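PDB 2O14: uncharacterized esterase YxiM, which is uncharacterised but probably acts as an esterase of the GDSL lipolytic family, joined to a manganese-bearing, galactose-binding-like domain. Local coordinates for residues R163-G169 and G231-Q237; A212-R216 and V257-M261; L238-T243 and R295-A299. All coordinates share one frame; numbering follows the deposited sequence.

Contact 1 (R163-G169 and G231-Q237)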
loop_
_atom_site.group_PDB
_atom_site.type_symbol
_atom_site.label_atom_id
_atom_site.label_comp_id
_atom_site.label_asym_id
_atom_site.label_seq_id
_atom_site.Cartn_x
_atom_site.Cartn_y
_atom_site.Cartn_z
ATOM N N ARG A 163 4.603 -6.689 -14.352
ATOM C CA ARG A 163 5.749 -6.003 -13.769
ATOM C C ARG A 163 5.206 -5.004 -12.748
ATOM O O ARG A 163 4.271 -4.255 -13.041
ATOM C CB ARG A 163 6.531 -5.286 -14.858
ATOM C CG ARG A 163 7.949 -4.961 -14.469
ATOM C CD ARG A 163 8.708 -4.442 -15.665
ATOM N NE ARG A 163 10.099 -4.162 -15.343
ATOM C CZ ARG A 163 10.973 -3.681 -16.218
ATOM N NH1 ARG A 163 10.588 -3.433 -17.465
ATOM N NH2 ARG A 163 12.222 -3.438 -15.845
ATOM N N THR A 164 5.785 -4.985 -11.553
ATOM C CA THR A 164 5.276 -4.101 -10.514
ATOM C C THR A 164 6.322 -3.428 -9.642
ATOM O O THR A 164 7.400 -3.967 -9.412
ATOM C CB THR A 164 4.348 -4.877 -9.557
ATOM O OG1 THR A 164 3.393 -5.633 -10.315
ATOM C CG2 THR A 164 3.617 -3.917 -8.623
ATOM N N ILE A 165 5.973 -2.241 -9.154
ATOM C CA ILE A 165 6.824 -1.491 -8.242
ATOM C C ILE A 165 6.152 -1.659 -6.879
ATOM O O ILE A 165 5.051 -1.146 -6.669
ATOM C CB ILE A 165 6.836 0.019 -8.549
ATOM C CG1 ILE A 165 7.341 0.280 -9.968
ATOM C CG2 ILE A 165 7.722 0.741 -7.529
ATOM C CD1 ILE A 165 8.776 -0.099 -10.170
ATOM N N TYR A 166 6.791 -2.384 -5.965
ATOM C CA TYR A 166 6.224 -2.573 -4.630
ATOM C C TYR A 166 6.821 -1.498 -3.733
ATOM O O TYR A 166 8.044 -1.413 -3.585
ATOM C CB TYR A 166 6.570 -3.963 -4.096
ATOM C CG TYR A 166 5.913 -5.079 -4.871
ATOM C CD1 TYR A 166 4.623 -5.506 -4.558
ATOM C CD2 TYR A 166 6.562 -5.680 -5.947
ATOM C CE1 TYR A 166 3.996 -6.507 -5.297
ATOM C CE2 TYR A 166 5.944 -6.678 -6.693
ATOM C CZ TYR A 166 4.663 -7.086 -6.365
ATOM O OH TYR A 166 4.053 -8.064 -7.111
ATOM N N VAL A 167 5.965 -0.675 -3.137
ATOM C CA VAL A 167 6.442 0.407 -2.286
ATOM C C VAL A 167 6.294 0.161 -0.788
ATOM O O VAL A 167 5.223 -0.220 -0.306
ATOM C CB VAL A 167 5.721 1.735 -2.620
ATOM C CG1 VAL A 167 6.386 2.891 -1.884
ATOM C CG2 VAL A 167 5.740 1.979 -4.119
ATOM N N GLY A 168 7.383 0.386 -0.059
ATOM C CA GLY A 168 7.367 0.241 1.384
ATOM C C GLY A 168 7.630 1.614 1.980
ATOM O O GLY A 168 8.392 2.399 1.409
ATOM N N GLY A 169 7.002 1.931 3.107
ATOM C CA GLY A 169 7.231 3.236 3.704
ATOM C C GLY A 169 6.331 3.552 4.881
ATOM O O GLY A 169 5.670 2.663 5.423
ATOM N N GLY A 231 12.490 -8.476 -12.377
ATOM C CA GLY A 231 11.851 -7.476 -13.206
ATOM C C GLY A 231 11.180 -6.406 -12.370
ATOM O O GLY A 231 11.078 -5.252 -12.796
ATOM N N ASP A 232 10.725 -6.788 -11.179
ATOM C CA ASP A 232 10.056 -5.854 -10.280
ATOM C C ASP A 232 11.041 -5.010 -9.474
ATOM O O ASP A 232 12.246 -5.275 -9.449
ATOM C CB ASP A 232 9.147 -6.600 -9.293
ATOM C CG ASP A 232 8.055 -7.398 -9.981
ATOM O OD1 ASP A 232 7.560 -6.957 -11.041
ATOM O OD2 ASP A 232 7.680 -8.462 -9.446
ATOM N N TYR A 233 10.506 -3.993 -8.808
ATOM C CA TYR A 233 11.304 -3.113 -7.969
ATOM C C TYR A 233 10.658 -2.983 -6.596
ATOM O O TYR A 233 9.434 -2.872 -6.481
ATOM C CB TYR A 233 11.424 -1.722 -8.603
ATOM C CG TYR A 233 12.390 -1.654 -9.757
ATOM C CD1 TYR A 233 13.759 -1.795 -9.554
ATOM C CD2 TYR A 233 11.938 -1.436 -11.055
ATOM C CE1 TYR A 233 14.660 -1.721 -10.618
ATOM C CE2 TYR A 233 12.830 -1.358 -12.127
ATOM C CZ TYR A 233 14.189 -1.501 -11.899
ATOM O OH TYR A 233 15.071 -1.424 -12.957
ATOM N N PHE A 234 11.483 -3.030 -5.555
ATOM C CA PHE A 234 11.000 -2.852 -4.192
ATOM C C PHE A 234 11.499 -1.466 -3.811
ATOM O O PHE A 234 12.682 -1.283 -3.531
ATOM C CB PHE A 234 11.590 -3.906 -3.252
ATOM C CG PHE A 234 11.271 -3.673 -1.795
ATOM C CD1 PHE A 234 10.016 -3.204 -1.401
ATOM C CD2 PHE A 234 12.214 -3.963 -0.808
ATOM C CE1 PHE A 234 9.700 -3.028 -0.044
ATOM C CE2 PHE A 234 11.909 -3.794 0.553
ATOM C CZ PHE A 234 10.648 -3.326 0.932
HETATM N N MSE A 235 10.602 -0.487 -3.838
HETATM C CA MSE A 235 10.957 0.886 -3.502
HETATM C C MSE A 235 10.664 1.079 -2.027
HETATM O O MSE A 235 9.504 1.118 -1.611
HETATM C CB MSE A 235 10.139 1.846 -4.351
HETATM C CG MSE A 235 10.620 3.273 -4.302
HETATM SE SE MSE A 235 10.185 4.167 -5.949
HETATM C CE MSE A 235 11.920 4.070 -6.795
ATOM N N LEU A 236 11.731 1.199 -1.241
ATOM C CA LEU A 236 11.617 1.314 0.207
ATOM C C LEU A 236 12.160 2.619 0.807
ATOM O O LEU A 236 13.288 3.030 0.524
ATOM C CB LEU A 236 12.325 0.096 0.829
ATOM C CG LEU A 236 12.283 -0.291 2.315
ATOM C CD1 LEU A 236 13.229 0.581 3.091
ATOM C CD2 LEU A 236 10.871 -0.180 2.853
ATOM N N GLN A 237 11.339 3.276 1.622
ATOM C CA GLN A 237 11.746 4.506 2.298
ATOM C C GLN A 237 11.230 4.519 3.732
ATOM O O GLN A 237 10.046 4.770 3.979
ATOM C CB GLN A 237 11.234 5.759 1.582
ATOM C CG GLN A 237 11.626 7.048 2.327
ATOM C CD GLN A 237 11.114 8.317 1.673
ATOM O OE1 GLN A 237 11.484 8.637 0.545
ATOM N NE2 GLN A 237 10.261 9.050 2.386
HETATM O O HOH W 1 5.204 -9.122 -9.272
#

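Contact 2 (A212-R216 and V257-M261)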
loop_
_atom_site.group_PDB
_atom_site.type_symbol
_atom_site.label_atom_id
_atom_site.label_comp_id
_atom_site.label_asym_id
_atom_site.label_seq_id
_atom_site.Cartn_x
_atom_site.Cartn_y
_atom_site.Cartn_z
ATOM N N ALA A 212 11.124 -0.008 10.273
ATOM C CA ALA A 212 11.680 -1.175 9.591
ATOM C C ALA A 212 11.291 -2.509 10.233
ATOM O O ALA A 212 10.886 -3.445 9.540
ATOM C CB ALA A 212 13.209 -1.064 9.527
ATOM N N ARG A 213 11.428 -2.601 11.553
ATOM C CA ARG A 213 11.109 -3.839 12.262
ATOM C C ARG A 213 9.669 -4.266 11.983
ATOM O O ARG A 213 9.417 -5.421 11.641
ATOM C CB ARG A 213 11.308 -3.657 13.771
ATOM C CG ARG A 213 11.277 -4.951 14.572
ATOM C CD ARG A 213 11.088 -4.660 16.047
ATOM N NE ARG A 213 12.181 -3.883 16.628
ATOM C CZ ARG A 213 12.004 -2.819 17.410
ATOM N NH1 ARG A 213 13.050 -2.177 17.914
ATOM N NH2 ARG A 213 10.779 -2.377 17.666
ATOM N N GLY A 214 8.738 -3.329 12.128
ATOM C CA GLY A 214 7.334 -3.623 11.889
ATOM C C GLY A 214 7.026 -4.016 10.452
ATOM O O GLY A 214 6.291 -4.968 10.207
ATOM N N PHE A 215 7.580 -3.282 9.496
ATOM C CA PHE A 215 7.346 -3.583 8.095
ATOM C C PHE A 215 7.807 -5.009 7.815
ATOM O O PHE A 215 7.155 -5.758 7.090
ATOM C CB PHE A 215 8.111 -2.591 7.209
ATOM C CG PHE A 215 7.669 -2.598 5.774
ATOM C CD1 PHE A 215 8.143 -3.557 4.885
ATOM C CD2 PHE A 215 6.730 -1.671 5.321
ATOM C CE1 PHE A 215 7.682 -3.596 3.563
ATOM C CE2 PHE A 215 6.266 -1.702 4.009
ATOM C CZ PHE A 215 6.741 -2.666 3.127
ATOM N N ARG A 216 8.929 -5.386 8.414
ATOM C CA ARG A 216 9.483 -6.718 8.221
ATOM C C ARG A 216 8.686 -7.836 8.878
ATOM O O ARG A 216 8.329 -8.828 8.234
ATOM C CB ARG A 216 10.914 -6.779 8.754
ATOM C CG ARG A 216 11.544 -8.162 8.659
ATOM C CD ARG A 216 12.962 -8.151 9.191
ATOM N NE ARG A 216 13.645 -9.421 8.967
ATOM C CZ ARG A 216 13.435 -10.530 9.676
ATOM N NH1 ARG A 216 12.556 -10.536 10.672
ATOM N NH2 ARG A 216 14.104 -11.638 9.384
ATOM N N VAL A 257 17.926 -4.836 10.228
ATOM C CA VAL A 257 16.611 -5.231 9.742
ATOM C C VAL A 257 16.469 -4.874 8.272
ATOM O O VAL A 257 15.983 -5.674 7.467
ATOM C CB VAL A 257 15.492 -4.522 10.528
ATOM C CG1 VAL A 257 14.138 -4.815 9.889
ATOM C CG2 VAL A 257 15.510 -4.983 11.975
HETATM N N MSE A 258 16.888 -3.659 7.937
HETATM C CA MSE A 258 16.829 -3.172 6.565
HETATM C C MSE A 258 17.650 -4.079 5.657
HETATM O O MSE A 258 17.209 -4.434 4.567
HETATM C CB MSE A 258 17.367 -1.742 6.496
HETATM C CG MSE A 258 16.469 -0.710 7.157
HETATM SE SE MSE A 258 14.946 -0.241 6.040
HETATM C CE MSE A 258 15.873 0.973 4.831
ATOM N N ARG A 259 18.840 -4.453 6.120
ATOM C CA ARG A 259 19.734 -5.320 5.356
ATOM C C ARG A 259 19.056 -6.646 5.032
ATOM O O ARG A 259 19.120 -7.129 3.903
ATOM C CB ARG A 259 21.013 -5.590 6.153
ATOM C CG ARG A 259 22.079 -6.367 5.390
ATOM C CD ARG A 259 23.199 -6.797 6.324
ATOM N NE ARG A 259 23.758 -5.676 7.071
ATOM C CZ ARG A 259 24.496 -4.706 6.537
ATOM N NH1 ARG A 259 24.774 -4.712 5.240
ATOM N NH2 ARG A 259 24.953 -3.725 7.302
ATOM N N ASP A 260 18.406 -7.229 6.035
ATOM C CA ASP A 260 17.720 -8.503 5.875
ATOM C C ASP A 260 16.610 -8.431 4.833
ATOM O O ASP A 260 16.502 -9.311 3.978
ATOM C CB ASP A 260 17.137 -8.954 7.211
ATOM C CG ASP A 260 16.478 -10.309 7.126
ATOM O OD1 ASP A 260 17.188 -11.309 6.876
ATOM O OD2 ASP A 260 15.246 -10.372 7.300
HETATM N N MSE A 261 15.785 -7.389 4.904
HETATM C CA MSE A 261 14.696 -7.231 3.945
HETATM C C MSE A 261 15.240 -7.154 2.525
HETATM O O MSE A 261 14.703 -7.779 1.612
HETATM C CB MSE A 261 13.885 -5.966 4.236
HETATM C CG MSE A 261 13.110 -6.002 5.537
HETATM SE SE MSE A 261 11.622 -4.761 5.503
HETATM C CE MSE A 261 12.524 -3.156 6.117
#

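Contact 3 (L238-T243 and R295-A299)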
loop_
_atom_site.group_PDB
_atom_site.type_symbol
_atom_site.label_atom_id
_atom_site.label_comp_id
_atom_site.label_asym_id
_atom_site.label_seq_id
_atom_site.Cartn_x
_atom_site.Cartn_y
_atom_site.Cartn_z
ATOM N N LEU A 238 12.128 4.236 4.668
ATOM C CA LEU A 238 11.798 4.229 6.087
ATOM C C LEU A 238 12.937 4.929 6.814
ATOM O O LEU A 238 13.979 5.208 6.219
ATOM C CB LEU A 238 11.646 2.790 6.598
ATOM C CG LEU A 238 10.426 2.005 6.100
ATOM C CD1 LEU A 238 10.574 0.534 6.459
ATOM C CD2 LEU A 238 9.156 2.580 6.716
ATOM N N GLY A 239 12.737 5.222 8.093
ATOM C CA GLY A 239 13.771 5.891 8.859
ATOM C C GLY A 239 13.222 7.025 9.705
ATOM O O GLY A 239 13.819 7.400 10.720
ATOM N N ILE A 240 12.080 7.570 9.300
ATOM C CA ILE A 240 11.475 8.669 10.032
ATOM C C ILE A 240 11.024 8.236 11.426
ATOM O O ILE A 240 11.531 8.733 12.436
ATOM C CB ILE A 240 10.274 9.257 9.253
ATOM C CG1 ILE A 240 10.756 9.828 7.917
ATOM C CG2 ILE A 240 9.594 10.351 10.072
ATOM C CD1 ILE A 240 9.640 10.398 7.057
ATOM N N ASN A 241 10.085 7.298 11.478
ATOM C CA ASN A 241 9.554 6.803 12.747
ATOM C C ASN A 241 10.581 5.971 13.503
ATOM O O ASN A 241 10.525 5.848 14.730
ATOM C CB ASN A 241 8.294 5.973 12.480
ATOM C CG ASN A 241 7.194 6.794 11.824
ATOM O OD1 ASN A 241 6.463 7.525 12.496
ATOM N ND2 ASN A 241 7.087 6.693 10.505
ATOM N N ASP A 242 11.526 5.406 12.763
ATOM C CA ASP A 242 12.563 4.581 13.354
ATOM C C ASP A 242 13.419 5.325 14.378
ATOM O O ASP A 242 13.976 4.706 15.290
ATOM C CB ASP A 242 13.451 4.012 12.248
ATOM C CG ASP A 242 12.657 3.237 11.212
ATOM O OD1 ASP A 242 11.887 3.861 10.456
ATOM O OD2 ASP A 242 12.792 1.998 11.166
ATOM N N THR A 243 13.519 6.645 14.239
ATOM C CA THR A 243 14.327 7.441 15.156
ATOM C C THR A 243 13.610 7.767 16.464
ATOM O O THR A 243 14.232 8.251 17.413
ATOM C CB THR A 243 14.795 8.765 14.504
ATOM O OG1 THR A 243 13.655 9.540 14.109
ATOM C CG2 THR A 243 15.666 8.480 13.284
ATOM N N ARG A 295 18.989 13.564 9.267
ATOM C CA ARG A 295 17.724 13.051 9.781
ATOM C C ARG A 295 17.379 11.637 9.328
ATOM O O ARG A 295 17.907 11.133 8.335
ATOM C CB ARG A 295 16.565 13.963 9.368
ATOM C CG ARG A 295 16.449 15.279 10.113
ATOM C CD ARG A 295 15.134 15.934 9.735
ATOM N NE ARG A 295 14.897 17.208 10.407
ATOM C CZ ARG A 295 14.588 17.343 11.692
ATOM N NH1 ARG A 295 14.473 16.277 12.476
ATOM N NH2 ARG A 295 14.379 18.557 12.191
ATOM N N TRP A 296 16.485 11.009 10.086
ATOM C CA TRP A 296 15.968 9.684 9.779
ATOM C C TRP A 296 16.990 8.591 9.439
ATOM O O TRP A 296 16.780 7.834 8.491
ATOM C CB TRP A 296 14.985 9.820 8.616
ATOM C CG TRP A 296 14.215 11.128 8.595
ATOM C CD1 TRP A 296 13.947 11.897 7.498
ATOM C CD2 TRP A 296 13.553 11.767 9.701
ATOM N NE1 TRP A 296 13.155 12.968 7.846
ATOM C CE2 TRP A 296 12.899 12.913 9.190
ATOM C CE3 TRP A 296 13.446 11.481 11.069
ATOM C CZ2 TRP A 296 12.147 13.774 10.002
ATOM C CZ3 TRP A 296 12.695 12.336 11.878
ATOM C CH2 TRP A 296 12.056 13.469 11.340
ATOM N N TYR A 297 18.077 8.497 10.205
ATOM C CA TYR A 297 19.117 7.487 9.962
ATOM C C TYR A 297 19.651 7.463 8.525
ATOM O O TYR A 297 20.074 6.413 8.035
ATOM C CB TYR A 297 18.613 6.075 10.297
ATOM C CG TYR A 297 18.287 5.822 11.755
ATOM C CD1 TYR A 297 18.957 6.495 12.776
ATOM C CD2 TYR A 297 17.331 4.871 12.112
ATOM C CE1 TYR A 297 18.681 6.223 14.116
ATOM C CE2 TYR A 297 17.051 4.590 13.445
ATOM C CZ TYR A 297 17.727 5.269 14.443
ATOM O OH TYR A 297 17.441 4.992 15.764
ATOM N N ARG A 298 19.638 8.612 7.856
ATOM C CA ARG A 298 20.125 8.705 6.478
ATOM C C ARG A 298 21.485 8.048 6.278
ATOM O O ARG A 298 21.723 7.394 5.263
ATOM C CB ARG A 298 20.202 10.171 6.038
ATOM C CG ARG A 298 20.848 10.381 4.672
ATOM C CD ARG A 298 20.496 11.739 4.085
ATOM N NE ARG A 298 21.188 11.983 2.820
ATOM C CZ ARG A 298 22.461 12.351 2.723
ATOM N NH1 ARG A 298 23.189 12.526 3.815
ATOM N NH2 ARG A 298 23.009 12.529 1.532
ATOM N N ALA A 299 22.376 8.224 7.246
ATOM C CA ALA A 299 23.718 7.659 7.162
ATOM C C ALA A 299 23.706 6.150 6.890
ATOM O O ALA A 299 24.464 5.656 6.051
ATOM C CB ALA A 299 24.483 7.958 8.453
#

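Contact 1 (R163-G169 and G231-Q237)
R163 and T164 meet G231 and D232 at the leading end of two neighbouring parallel strands, and backbone hydrogen bonds carry the pairing onward to Q237. In the ladder, Y166 N gives a 2.7 Å bond to Y233 O that is nearly straight at the oxygen, while Y166 O accepts M235 N. The residues between add CA-H contacts, such as V167 CA to M235 O at 3.2 Å.

Side-chain polar bonds close the leading end. R163 NE reaches G231 O at 2.9 Å, with the oxygen at the edge of the guanidinium; the arm gets there extended, CG anti to the backbone N (chi1 -160°). With an alanine here, G231 O is likely to lose this side-chain donor, and the loop at G231 would be less firmly tied to the start of the neighbouring strand. D232 OD1 takes T164 N at 2.7 Å, from above the carboxylate plane, so a side-chain oxygen continues the row of bonds ahead of the strand pairing. The other oxygen, D232 OD2, also held by K229 N, receives a water at 2.6 Å that in turn accepts from Y166 OH at 2.7 Å.

Apolar packing divides by face. I165 CD1 lies 3.5 Å from Y233 CB, at the edge of that ring, and I165 CG2 rests against M235 CB; branched and long chains suit this buried layer. On the other face, with Y166 and F234, G168 must lack a side chain, because a CB would clash with L236 CD2 and crowd the F234 ring.

The five-stranded parallel sheet, with strand order 2-1-3-4-5, is that of the α/β/α SGNH hydrolase fold, consistent with the family, and strand 164-169 leads, just beyond G169, to S171, the probable nucleophile.

Contact 2 (A212-R216 and V257-M261)
A212 presses its methyl group into the neighbouring helix, where V257, M258 and M261 close round it. A212 CB lies 3.9 Å from V257 CG1 and 4.0 Å from the selenium of M258 (a selenomethionine, like M261), with M261 CE slightly farther off. So small a residue lets the A212 and M258 backbones come near each other, although the axes of the two segments stay 9.6 Å apart. V257 CG1 serves both neighbours, resting against A212 O and against R216 CD at 3.6 Å. Deeper in, M261 turns its selenium to F215: SE is 3.7 Å from F215 CD1 and approaches the ring obliquely, a Met-aromatic contact in which the two side chains cross at about a right angle. Long, flexible methionine chains, here in the selenium-substituted form, suit this buried seam.

The segments 212-216 and 257-261 run 33° apart in direction. Their helices, 212-217 and 251-266, pack on one side of the parallel sheet, where F215 meets F234 and M258 meets L236, and form part of a helical layer of the SGNH hydrolase α/β/α sandwich.

Toward solvent the contact thins to a single salt bridge, R216 to D260. R216 extends past V257, its CG anti to the backbone N (chi1 177°), and its aliphatic stem rests on that valine. D260 OD2 lies in the guanidinium plane of R216, 2.7 Å from NH2, but NH2 meets it from above the carboxylate plane; R216 NE points to the same oxygen, at a modelled distance so short that its exact length is doubtful. Q264 NE2 also bonds to D260 OD2. R213 starts away from 257-261, but its guanidinium forms a salt bridge with E253, earlier on helix 251-266.

Contact 3 (L238-T243 and R295-A299)
I240 O is gripped twice by T243, and this fold of the chain sets both residues against W296. The hydroxyl T243 OG1 donates to I240 O at 2.8 Å, while T243 N adds a weak, longer bond. The sequence G239-I240-N241-D242 is the Gly-x-Asn-Asp block of SGNH hydrolases; in relatives its asparagine helps form the oxyanion hole, and N241 probably has the same role here. I240 lies near S171 and H342, the probable catalytic residues.

Across the contact, W296 and Y297 occupy the corner of a type I' turn, closed by R298 N to R295 O, just before helix 298-307. The indole lies beside the block so that I240 CG1 sits over the face of its five-membered ring, 3.7 Å from the centroid, a CH-pi contact; R295 CB lies over the opposite face. T243 OG1 comes instead to the indole edge, 3.6 Å from W296 CE3. W296 is buried, and its NE1 is bonded to Q278 O, which helps fix the rotation of the ring. A broad, flat residue suits a place walled on two faces.

G239 suits its spot twice over: its backbone angles (phi 135°) would jam a side chain against the preceding carbonyl, and a CB would clash with W296 O. Its own carbonyl oxygen makes a CA-H contact with W296 CA at 3.3 Å.

Y297 lies against D242 and T243, with D242 CB 3.8 Å from Y297 CE2, and Y297 OH is hydrogen-bonded to E249 O. The T243 torsion (chi1 60°) sends OG1 back to I240 and leaves the methyl facing the tyrosine in a CH-pi contact: T243 CG2 stands 3.8 Å from the centre of the Y297 ring, only 7° off its normal.

In the fold
All three contacts belong to the GDSL hydrolase part of the chain. Contact 1 lies within the parallel sheet, and contact 2 is in the helical layer against it, their centres about 14 Å apart: F215 packs on G168 and F234. Contact 3 begins where strand 233-237 gives way to a loop, its centre about 13 Å from that of contact 2 and about 19 Å from that of contact 1; D242 OD2 probably bonds to A212 N, and L238 touches G169, A212 and F215. Along the chain contact 1 closes before contact 3 opens, while contact 2 interleaves with both. The C-terminal end of contact 1 and the loop of contact 3 lie near the probable active site of S171, D339 and H342.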